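Local coordinates for elongation factor 1-beta (Pyrococcus horikoshii, PDB 2YY3), which probably promotes exchange of GDP for GTP on elongation factor 1-alpha, regenerating the form that carries aminoacyl-tRNA in archaeal protein synthesis, at residues S2-V7 and L58-E63; G8-M13 and E81-E86; E23-L28 and V51-Y56. All blocks are in the same frame, centred on the assembly; numbering follows the deposited sequence.

How the contacts relate
Along the chain the segments come in the order 2-7, 8-13, 23-28, 51-56, 58-63 and 81-86, so contacts 1 and 2 interlock and contact 3 falls within the span of both. All three involve one antiparallel sheet, ordered 37-45, 51-59, 6-14, 80-90, with contacts 1 and 2 on its strand 6-14 and contacts 1 and 3 on strand 51-59. Contact 1 sits at one end of the sheet, its centre about 18 Å from that of contact 2 and about 21 Å from that of contact 3. Contacts 2 and 3 are close, about 9 Å between centres. Together they tie the start of the chain, the two central strands, strand 80-90 and helix 21-31 into one exchange-factor domain.

Contact 1: residues S2-V7 and L58-E63; sequences SDFNLV and LGRDEE
A short antiparallel beta ladder with a classic beta bulge joins L6 to G59 and V7 to L58, at one end of the two central strands, 6-14 and 51-59, of the ferredoxin-like sheet. N5 and L6 both face G59, whose O takes only weak bonds from their two backbone nitrogens; the firmer link is G59 N to L6 O, 3.1 Å. The F4 ring lies across L58, whose CB sits over the middle of one face, 3.7 Å from the ring centroid, in a CH-pi contact. R60 bends back at chi3 (63°), bringing NH1 2.8 Å from D3 O in a weak bond. N5 ND2 lies over a face of this guanidinium, amide and guanidinium planes 47° apart; both groups are donors there, so no hydrogen bond joins them. R60 NE makes a salt bridge with E62 OE1, 2.7 Å, meeting it from above the carboxylate plane. An alanine here would remove the guanidinium, and would probably leave E62 without its charged mate and the D3 carbonyl less firmly held. L6 CD2 packs against D61 CB at 3.7 Å. With N5 CG set between its own backbone N and carbonyl carbon (chi1 51°), OD1 receives D61 N on a lone pair at 2.9 Å.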
loop_
_atom_site.group_PDB
_atom_site.type_symbol
_atom_site.label_atom_id
_atom_site.label_comp_id
_atom_site.label_asym_id
_atom_site.label_seq_id
_atom_site.Cartn_x
_atom_site.Cartn_y
_atom_site.Cartn_z
ATOM N N SER A 2 -18.868 -12.174 5.093
ATOM C CA SER A 2 -18.673 -10.934 5.872
ATOM C C SER A 2 -17.261 -10.496 6.295
ATOM O O SER A 2 -17.064 -9.340 6.684
ATOM C CB SER A 2 -19.565 -10.950 7.126
ATOM O OG SER A 2 -20.930 -11.142 6.793
ATOM N N ASP A 3 -16.286 -11.394 6.237
ATOM C CA ASP A 3 -14.934 -11.036 6.640
ATOM C C ASP A 3 -14.048 -10.629 5.465
ATOM O O ASP A 3 -14.536 -10.188 4.422
ATOM C CB ASP A 3 -14.281 -12.210 7.384
ATOM C CG ASP A 3 -14.741 -12.325 8.833
ATOM O OD1 ASP A 3 -14.215 -13.199 9.560
ATOM O OD2 ASP A 3 -15.617 -11.539 9.249
ATOM N N PHE A 4 -12.740 -10.748 5.680
ATOM C CA PHE A 4 -11.721 -10.477 4.675
ATOM C C PHE A 4 -10.980 -11.812 4.613
ATOM O O PHE A 4 -10.670 -12.384 5.657
ATOM C CB PHE A 4 -10.745 -9.392 5.146
ATOM C CG PHE A 4 -11.222 -7.983 4.918
ATOM C CD1 PHE A 4 -11.377 -7.485 3.627
ATOM C CD2 PHE A 4 -11.506 -7.151 5.999
ATOM C CE1 PHE A 4 -11.809 -6.179 3.417
ATOM C CE2 PHE A 4 -11.938 -5.849 5.803
ATOM C CZ PHE A 4 -12.089 -5.356 4.512
ATOM N N ASN A 5 -10.699 -12.328 3.421
ATOM C CA ASN A 5 -9.997 -13.597 3.355
ATOM C C ASN A 5 -8.684 -13.507 2.594
ATOM O O ASN A 5 -8.061 -14.525 2.263
ATOM C CB ASN A 5 -10.891 -14.691 2.755
ATOM C CG ASN A 5 -11.529 -14.282 1.440
ATOM O OD1 ASN A 5 -10.887 -13.697 0.572
ATOM N ND2 ASN A 5 -12.799 -14.613 1.283
ATOM N N LEU A 6 -8.243 -12.280 2.352
ATOM C CA LEU A 6 -7.006 -12.061 1.623
ATOM C C LEU A 6 -6.310 -10.837 2.154
ATOM O O LEU A 6 -6.958 -9.928 2.689
ATOM C CB LEU A 6 -7.313 -11.832 0.142
ATOM C CG LEU A 6 -6.965 -12.854 -0.941
ATOM C CD1 LEU A 6 -7.385 -14.242 -0.514
ATOM C CD2 LEU A 6 -7.654 -12.444 -2.242
ATOM N N VAL A 7 -4.988 -10.824 2.016
ATOM C CA VAL A 7 -4.174 -9.681 2.401
ATOM C C VAL A 7 -3.146 -9.511 1.294
ATOM O O VAL A 7 -2.520 -10.476 0.881
ATOM C CB VAL A 7 -3.400 -9.880 3.742
ATOM C CG1 VAL A 7 -2.418 -11.040 3.628
ATOM C CG2 VAL A 7 -2.618 -8.602 4.080
ATOM N N LEU A 58 -6.326 -5.257 3.090
ATOM C CA LEU A 58 -7.291 -6.343 3.239
ATOM C C LEU A 58 -8.337 -6.339 2.126
ATOM O O LEU A 58 -8.795 -5.283 1.695
ATOM C CB LEU A 58 -7.988 -6.223 4.598
ATOM C CG LEU A 58 -7.085 -6.295 5.838
ATOM C CD1 LEU A 58 -7.768 -5.654 7.033
ATOM C CD2 LEU A 58 -6.747 -7.755 6.129
ATOM N N GLY A 59 -8.713 -7.526 1.667
ATOM C CA GLY A 59 -9.704 -7.648 0.610
ATOM C C GLY A 59 -10.305 -9.042 0.559
ATOM O O GLY A 59 -10.190 -9.808 1.522
ATOM N N ARG A 60 -10.943 -9.381 -0.555
ATOM C CA ARG A 60 -11.561 -10.699 -0.688
ATOM C C ARG A 60 -11.215 -11.328 -2.009
ATOM O O ARG A 60 -10.855 -10.642 -2.961
ATOM C CB ARG A 60 -13.084 -10.612 -0.564
ATOM C CG ARG A 60 -13.576 -10.153 0.795
ATOM C CD ARG A 60 -15.090 -10.119 0.846
ATOM N NE ARG A 60 -15.679 -11.447 0.668
ATOM C CZ ARG A 60 -15.495 -12.468 1.500
ATOM N NH1 ARG A 60 -14.732 -12.321 2.576
ATOM N NH2 ARG A 60 -16.074 -13.637 1.258
ATOM N N ASP A 61 -11.328 -12.648 -2.062
ATOM C CA ASP A 61 -11.013 -13.387 -3.268
ATOM C C ASP A 61 -12.282 -13.534 -4.098
ATOM O O ASP A 61 -12.804 -14.629 -4.257
ATOM C CB ASP A 61 -10.450 -14.752 -2.889
ATOM C CG ASP A 61 -9.799 -15.459 -4.053
ATOM O OD1 ASP A 61 -9.276 -14.773 -4.949
ATOM O OD2 ASP A 61 -9.785 -16.707 -4.062
ATOM N N GLU A 62 -12.776 -12.412 -4.607
ATOM C CA GLU A 62 -13.982 -12.385 -5.425
ATOM C C GLU A 62 -13.884 -11.178 -6.349
ATOM O O GLU A 62 -13.278 -10.180 -5.990
ATOM C CB GLU A 62 -15.228 -12.268 -4.539
ATOM C CG GLU A 62 -15.331 -10.959 -3.794
ATOM C CD GLU A 62 -16.381 -10.981 -2.692
ATOM O OE1 GLU A 62 -16.358 -11.920 -1.868
ATOM O OE2 GLU A 62 -17.218 -10.052 -2.637
ATOM N N GLU A 63 -14.472 -11.271 -7.537
ATOM C CA GLU A 63 -14.425 -10.168 -8.497
ATOM C C GLU A 63 -14.743 -8.852 -7.787
ATOM O O GLU A 63 -15.558 -8.809 -6.862
ATOM C CB GLU A 63 -15.421 -10.416 -9.638
ATOM C CG GLU A 63 -15.309 -9.449 -10.804
ATOM C CD GLU A 63 -16.021 -8.145 -10.540
ATOM O OE1 GLU A 63 -15.586 -7.105 -11.104
ATOM O OE2 GLU A 63 -17.020 -8.165 -9.775
#

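Contact 2: residues G8-M13 and E81-E86; sequences GVIRVM and ESAEVE
The guanidinium of R11 and the carboxylate of E86 are nearly parallel, 11° between their planes, yet they do not pair side by side. E86 OE2 approaches obliquely, 3.8 Å from R11 NE and well out of the guanidinium plane, so this is a long ion pair of charges alone, with no N-H directed at the oxygen. One guanidinium face carries CG of M13 (selenomethionine), 3.9 Å above the plane and displaced toward the rim. R11 NH1 has its stronger partner in E44, on strand 37-45, with which it forms a salt bridge. The R11 chain, bent at chi3 (93°), passes beside E86, whose CG packs on R11 CB.

These side chains stand on neighbouring antiparallel strands of the ferredoxin-like sheet, 6-14 and the outermost 80-90. R11 and E84 form a hydrogen-bonded pair, with R11 N 2.8 Å from E84 O. At the M13 end of the pairing a classic beta bulge sets E81 and S82 against M13, whose O accepts both E81 N (2.6 Å) and S82 N (3.2 Å). A water on the R11 and S82 side of the sheet donates to R11 O at 2.7 Å and is hydrogen-bonded to S82 OG. I10, V12, A83 and V85 project from the other side, where F74 of helix 67-76 meets V12 and A83. There I10 CG1 touches V85 CG2 at 3.8 Å, while I10 CG2 lies 4.1 Å from A83 CB.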
loop_
_atom_site.group_PDB
_atom_site.type_symbol
_atom_site.label_atom_id
_atom_site.label_comp_id
_atom_site.label_asym_id
_atom_site.label_seq_id
_atom_site.Cartn_x
_atom_site.Cartn_y
_atom_site.Cartn_z
ATOM N N GLY A 8 -2.990 -8.292 0.802
ATOM C CA GLY A 8 -1.998 -8.038 -0.227
ATOM C C GLY A 8 -1.052 -6.983 0.315
ATOM O O GLY A 8 -1.497 -5.923 0.765
ATOM N N VAL A 9 0.244 -7.255 0.306
ATOM C CA VAL A 9 1.173 -6.268 0.837
ATOM C C VAL A 9 1.814 -5.488 -0.301
ATOM O O VAL A 9 2.495 -6.046 -1.156
ATOM C CB VAL A 9 2.229 -6.935 1.816
ATOM C CG1 VAL A 9 2.165 -8.442 1.712
ATOM C CG2 VAL A 9 3.627 -6.412 1.557
ATOM N N ILE A 10 1.540 -4.188 -0.327
ATOM C CA ILE A 10 2.059 -3.324 -1.374
ATOM C C ILE A 10 3.230 -2.498 -0.860
ATOM O O ILE A 10 3.148 -1.857 0.190
ATOM C CB ILE A 10 0.969 -2.358 -1.910
ATOM C CG1 ILE A 10 -0.230 -3.142 -2.449
ATOM C CG2 ILE A 10 1.525 -1.518 -3.024
ATOM C CD1 ILE A 10 -1.329 -3.329 -1.451
ATOM N N ARG A 11 4.324 -2.518 -1.608
ATOM C CA ARG A 11 5.498 -1.768 -1.221
ATOM C C ARG A 11 5.553 -0.493 -2.025
ATOM O O ARG A 11 5.547 -0.543 -3.244
ATOM C CB ARG A 11 6.755 -2.581 -1.495
ATOM C CG ARG A 11 7.996 -2.000 -0.843
ATOM C CD ARG A 11 9.191 -2.935 -0.973
ATOM N NE ARG A 11 9.974 -2.615 -2.154
ATOM C CZ ARG A 11 11.228 -2.174 -2.121
ATOM N NH1 ARG A 11 11.848 -2.002 -0.958
ATOM N NH2 ARG A 11 11.853 -1.887 -3.253
ATOM N N VAL A 12 5.597 0.653 -1.360
ATOM C CA VAL A 12 5.687 1.903 -2.101
ATOM C C VAL A 12 7.039 2.542 -1.823
ATOM O O VAL A 12 7.462 2.649 -0.676
ATOM C CB VAL A 12 4.530 2.906 -1.738
ATOM C CG1 VAL A 12 3.269 2.140 -1.319
ATOM C CG2 VAL A 12 4.975 3.876 -0.649
HETATM N N MSE A 13 7.729 2.931 -2.890
HETATM C CA MSE A 13 9.034 3.578 -2.800
HETATM C C MSE A 13 8.872 5.066 -3.090
HETATM O O MSE A 13 8.388 5.432 -4.158
HETATM C CB MSE A 13 9.989 2.971 -3.829
HETATM C CG MSE A 13 10.965 1.940 -3.266
HETATM SE SE MSE A 13 12.183 2.690 -1.928
HETATM C CE MSE A 13 13.337 3.695 -3.111
ATOM N N GLU A 81 7.389 7.036 -5.986
ATOM C CA GLU A 81 8.172 6.614 -7.129
ATOM C C GLU A 81 7.550 5.370 -7.753
ATOM O O GLU A 81 7.581 5.203 -8.966
ATOM C CB GLU A 81 9.596 6.311 -6.688
ATOM C CG GLU A 81 10.425 5.568 -7.709
ATOM C CD GLU A 81 10.754 6.411 -8.923
ATOM O OE1 GLU A 81 11.320 7.511 -8.740
ATOM O OE2 GLU A 81 10.456 5.970 -10.054
ATOM N N SER A 82 6.987 4.496 -6.920
ATOM C CA SER A 82 6.369 3.272 -7.418
ATOM C C SER A 82 5.648 2.486 -6.337
ATOM O O SER A 82 6.009 2.546 -5.163
ATOM C CB SER A 82 7.425 2.362 -8.045
ATOM O OG SER A 82 8.377 1.944 -7.083
ATOM N N ALA A 83 4.624 1.748 -6.746
ATOM C CA ALA A 83 3.871 0.911 -5.827
ATOM C C ALA A 83 3.676 -0.452 -6.484
ATOM O O ALA A 83 3.132 -0.552 -7.587
ATOM C CB ALA A 83 2.522 1.545 -5.497
ATOM N N GLU A 84 4.156 -1.498 -5.814
ATOM C CA GLU A 84 4.024 -2.854 -6.324
ATOM C C GLU A 84 3.399 -3.779 -5.288
ATOM O O GLU A 84 3.473 -3.524 -4.082
ATOM C CB GLU A 84 5.395 -3.410 -6.722
ATOM C CG GLU A 84 6.111 -2.596 -7.779
ATOM C CD GLU A 84 5.421 -2.645 -9.135
ATOM O OE1 GLU A 84 5.768 -1.809 -10.002
ATOM O OE2 GLU A 84 4.544 -3.519 -9.339
ATOM N N VAL A 85 2.767 -4.848 -5.767
ATOM C CA VAL A 85 2.172 -5.842 -4.889
ATOM C C VAL A 85 3.198 -6.958 -4.719
ATOM O O VAL A 85 3.425 -7.745 -5.632
ATOM C CB VAL A 85 0.888 -6.425 -5.495
ATOM C CG1 VAL A 85 0.436 -7.648 -4.704
ATOM C CG2 VAL A 85 -0.198 -5.373 -5.492
ATOM N N GLU A 86 3.825 -7.022 -3.550
ATOM C CA GLU A 86 4.836 -8.041 -3.292
ATOM C C GLU A 86 4.257 -9.459 -3.215
ATOM O O GLU A 86 4.761 -10.367 -3.860
ATOM C CB GLU A 86 5.593 -7.719 -1.998
ATOM C CG GLU A 86 6.298 -6.368 -1.977
ATOM C CD GLU A 86 7.304 -6.200 -3.107
ATOM O OE1 GLU A 86 6.886 -6.240 -4.281
ATOM O OE2 GLU A 86 8.509 -6.022 -2.821
HETATM O O HOH W 1 7.694 -0.127 -4.878
#

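Contact 3: residues E23-L28 and V51-Y56; sequences ELEEKL and VALKFY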
loop_
_atom_site.group_PDB
_atom_site.type_symbol
_atom_site.label_atom_id
_atom_site.label_comp_id
_atom_site.label_asym_id
_atom_site.label_seq_id
_atom_site.Cartn_x
_atom_site.Cartn_y
_atom_site.Cartn_z
ATOM N N GLU A 23 3.245 12.390 5.990
ATOM C CA GLU A 23 2.291 12.898 5.017
ATOM C C GLU A 23 1.966 11.864 3.950
ATOM O O GLU A 23 0.812 11.703 3.571
ATOM C CB GLU A 23 2.829 14.175 4.376
ATOM C CG GLU A 23 3.022 15.300 5.378
ATOM C CD GLU A 23 3.359 16.618 4.714
ATOM O OE1 GLU A 23 3.425 17.644 5.429
ATOM O OE2 GLU A 23 3.552 16.624 3.476
ATOM N N LEU A 24 2.988 11.165 3.477
ATOM C CA LEU A 24 2.802 10.132 2.470
ATOM C C LEU A 24 1.821 9.066 2.941
ATOM O O LEU A 24 0.843 8.772 2.256
ATOM C CB LEU A 24 4.129 9.462 2.132
ATOM C CG LEU A 24 4.533 9.520 0.664
ATOM C CD1 LEU A 24 5.514 8.408 0.386
ATOM C CD2 LEU A 24 3.312 9.357 -0.227
ATOM N N GLU A 25 2.078 8.487 4.111
ATOM C CA GLU A 25 1.192 7.454 4.637
ATOM C C GLU A 25 -0.231 7.989 4.704
ATOM O O GLU A 25 -1.159 7.366 4.191
ATOM C CB GLU A 25 1.632 7.000 6.036
ATOM C CG GLU A 25 3.094 6.584 6.140
ATOM C CD GLU A 25 3.424 5.873 7.447
ATOM O OE1 GLU A 25 2.824 6.201 8.486
ATOM O OE2 GLU A 25 4.304 4.988 7.436
ATOM N N GLU A 26 -0.395 9.147 5.334
ATOM C CA GLU A 26 -1.711 9.758 5.470
ATOM C C GLU A 26 -2.430 9.927 4.150
ATOM O O GLU A 26 -3.648 9.755 4.076
ATOM C CB GLU A 26 -1.611 11.107 6.181
ATOM C CG GLU A 26 -1.522 10.942 7.682
ATOM C CD GLU A 26 -2.301 9.721 8.151
ATOM O OE1 GLU A 26 -3.475 9.569 7.736
ATOM O OE2 GLU A 26 -1.740 8.913 8.924
ATOM N N LYS A 27 -1.676 10.256 3.111
ATOM C CA LYS A 27 -2.255 10.424 1.793
ATOM C C LYS A 27 -2.617 9.055 1.217
ATOM O O LYS A 27 -3.707 8.869 0.668
ATOM C CB LYS A 27 -1.262 11.140 0.878
ATOM C CG LYS A 27 -1.747 12.491 0.414
ATOM C CD LYS A 27 -0.603 13.450 0.185
ATOM C CE LYS A 27 -1.113 14.794 -0.310
ATOM N NZ LYS A 27 -0.005 15.784 -0.405
ATOM N N LEU A 28 -1.707 8.094 1.365
ATOM C CA LEU A 28 -1.928 6.752 0.851
ATOM C C LEU A 28 -3.081 6.051 1.563
ATOM O O LEU A 28 -3.879 5.350 0.936
ATOM C CB LEU A 28 -0.648 5.940 0.973
ATOM C CG LEU A 28 0.531 6.516 0.186
ATOM C CD1 LEU A 28 1.834 5.815 0.593
ATOM C CD2 LEU A 28 0.273 6.358 -1.293
ATOM N N VAL A 51 13.140 5.501 2.556
ATOM C CA VAL A 51 12.423 4.571 3.393
ATOM C C VAL A 51 11.164 4.106 2.674
ATOM O O VAL A 51 10.258 4.889 2.378
ATOM C CB VAL A 51 12.111 5.164 4.804
ATOM C CG1 VAL A 51 12.003 6.656 4.735
ATOM C CG2 VAL A 51 10.858 4.550 5.363
ATOM N N ALA A 52 11.158 2.812 2.359
ATOM C CA ALA A 52 10.053 2.161 1.683
ATOM C C ALA A 52 8.903 2.023 2.664
ATOM O O ALA A 52 9.115 1.938 3.870
ATOM C CB ALA A 52 10.485 0.800 1.202
ATOM N N LEU A 53 7.686 2.017 2.141
ATOM C CA LEU A 53 6.503 1.875 2.977
ATOM C C LEU A 53 5.786 0.605 2.553
ATOM O O LEU A 53 5.648 0.338 1.359
ATOM C CB LEU A 53 5.583 3.092 2.811
ATOM C CG LEU A 53 6.185 4.433 3.263
ATOM C CD1 LEU A 53 5.221 5.556 2.976
ATOM C CD2 LEU A 53 6.506 4.381 4.758
ATOM N N LYS A 54 5.353 -0.185 3.533
ATOM C CA LYS A 54 4.656 -1.424 3.265
ATOM C C LYS A 54 3.247 -1.405 3.815
ATOM O O LYS A 54 3.037 -1.254 5.015
ATOM C CB LYS A 54 5.438 -2.587 3.848
ATOM C CG LYS A 54 6.703 -2.852 3.055
ATOM C CD LYS A 54 7.585 -3.891 3.692
ATOM C CE LYS A 54 6.891 -5.232 3.782
ATOM N NZ LYS A 54 7.851 -6.235 4.329
ATOM N N PHE A 55 2.280 -1.551 2.918
ATOM C CA PHE A 55 0.867 -1.553 3.286
ATOM C C PHE A 55 0.282 -2.950 3.202
ATOM O O PHE A 55 0.449 -3.638 2.190
ATOM C CB PHE A 55 0.093 -0.610 2.356
ATOM C CG PHE A 55 0.382 0.844 2.604
ATOM C CD1 PHE A 55 -0.399 1.580 3.492
ATOM C CD2 PHE A 55 1.480 1.460 2.007
ATOM C CE1 PHE A 55 -0.080 2.914 3.780
ATOM C CE2 PHE A 55 1.800 2.777 2.288
ATOM C CZ PHE A 55 1.020 3.509 3.179
ATOM N N TYR A 56 -0.376 -3.381 4.271
ATOM C CA TYR A 56 -1.005 -4.693 4.278
ATOM C C TYR A 56 -2.468 -4.396 4.064
ATOM O O TYR A 56 -3.190 -4.093 5.006
ATOM C CB TYR A 56 -0.790 -5.410 5.618
ATOM C CG TYR A 56 0.655 -5.761 5.875
ATOM C CD1 TYR A 56 1.624 -4.758 5.997
ATOM C CD2 TYR A 56 1.071 -7.090 5.952
ATOM C CE1 TYR A 56 2.958 -5.071 6.187
ATOM C CE2 TYR A 56 2.408 -7.416 6.140
ATOM C CZ TYR A 56 3.345 -6.401 6.256
ATOM O OH TYR A 56 4.676 -6.704 6.444
#
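Helix 21-31 packs here on strand 51-59, a helix-on-sheet interface of the ferredoxin-like fold, built by L24, E25 and L28 from one side of the helix and by L53 and F55, alternate residues of the strand. The short segments run in roughly the same direction, 28° apart, with their axes 10.5 Å from each other; no hydrogen bond passes between them, and the contact is made almost wholly by side chains.

The aliphatic part centres on L53. Its CD1 meets L24 CD1 at 3.9 Å, the two side chains slanting past one another, and also reaches L28 CD1. L24 and L28, one helical turn apart, thus close over the same methyl group, and both also touch V77 and V80, which extends the apolar layer to strand 80-90.

The aromatic part belongs to F55, which L28 crosses at about a right angle. L28 CB lies 3.7 Å from F55 CZ, while the backbone of E25 borders the ring at its edge, CA near the ring plane and 4.2 Å from CZ. F55 also meets F74 of helix 67-76 edge-to-face, so this one ring links both helices to the strand.

The charged residue of the group, E25, contributes both its carbon chain and its carboxylate. With CG beside its backbone N (chi1 -52°) and an extended chain beyond, the side chain lies across L53 at about a right angle, CG 3.9 Å from L53 CD1. Its carboxylate reaches R43 of strand 37-45, where OE2 forms a salt bridge with NE; that same oxygen rests 3.5 Å from L53 CD2. L28 CD1 approaches the phenyl ring obliquely, 3.5 Å from F55 CE2.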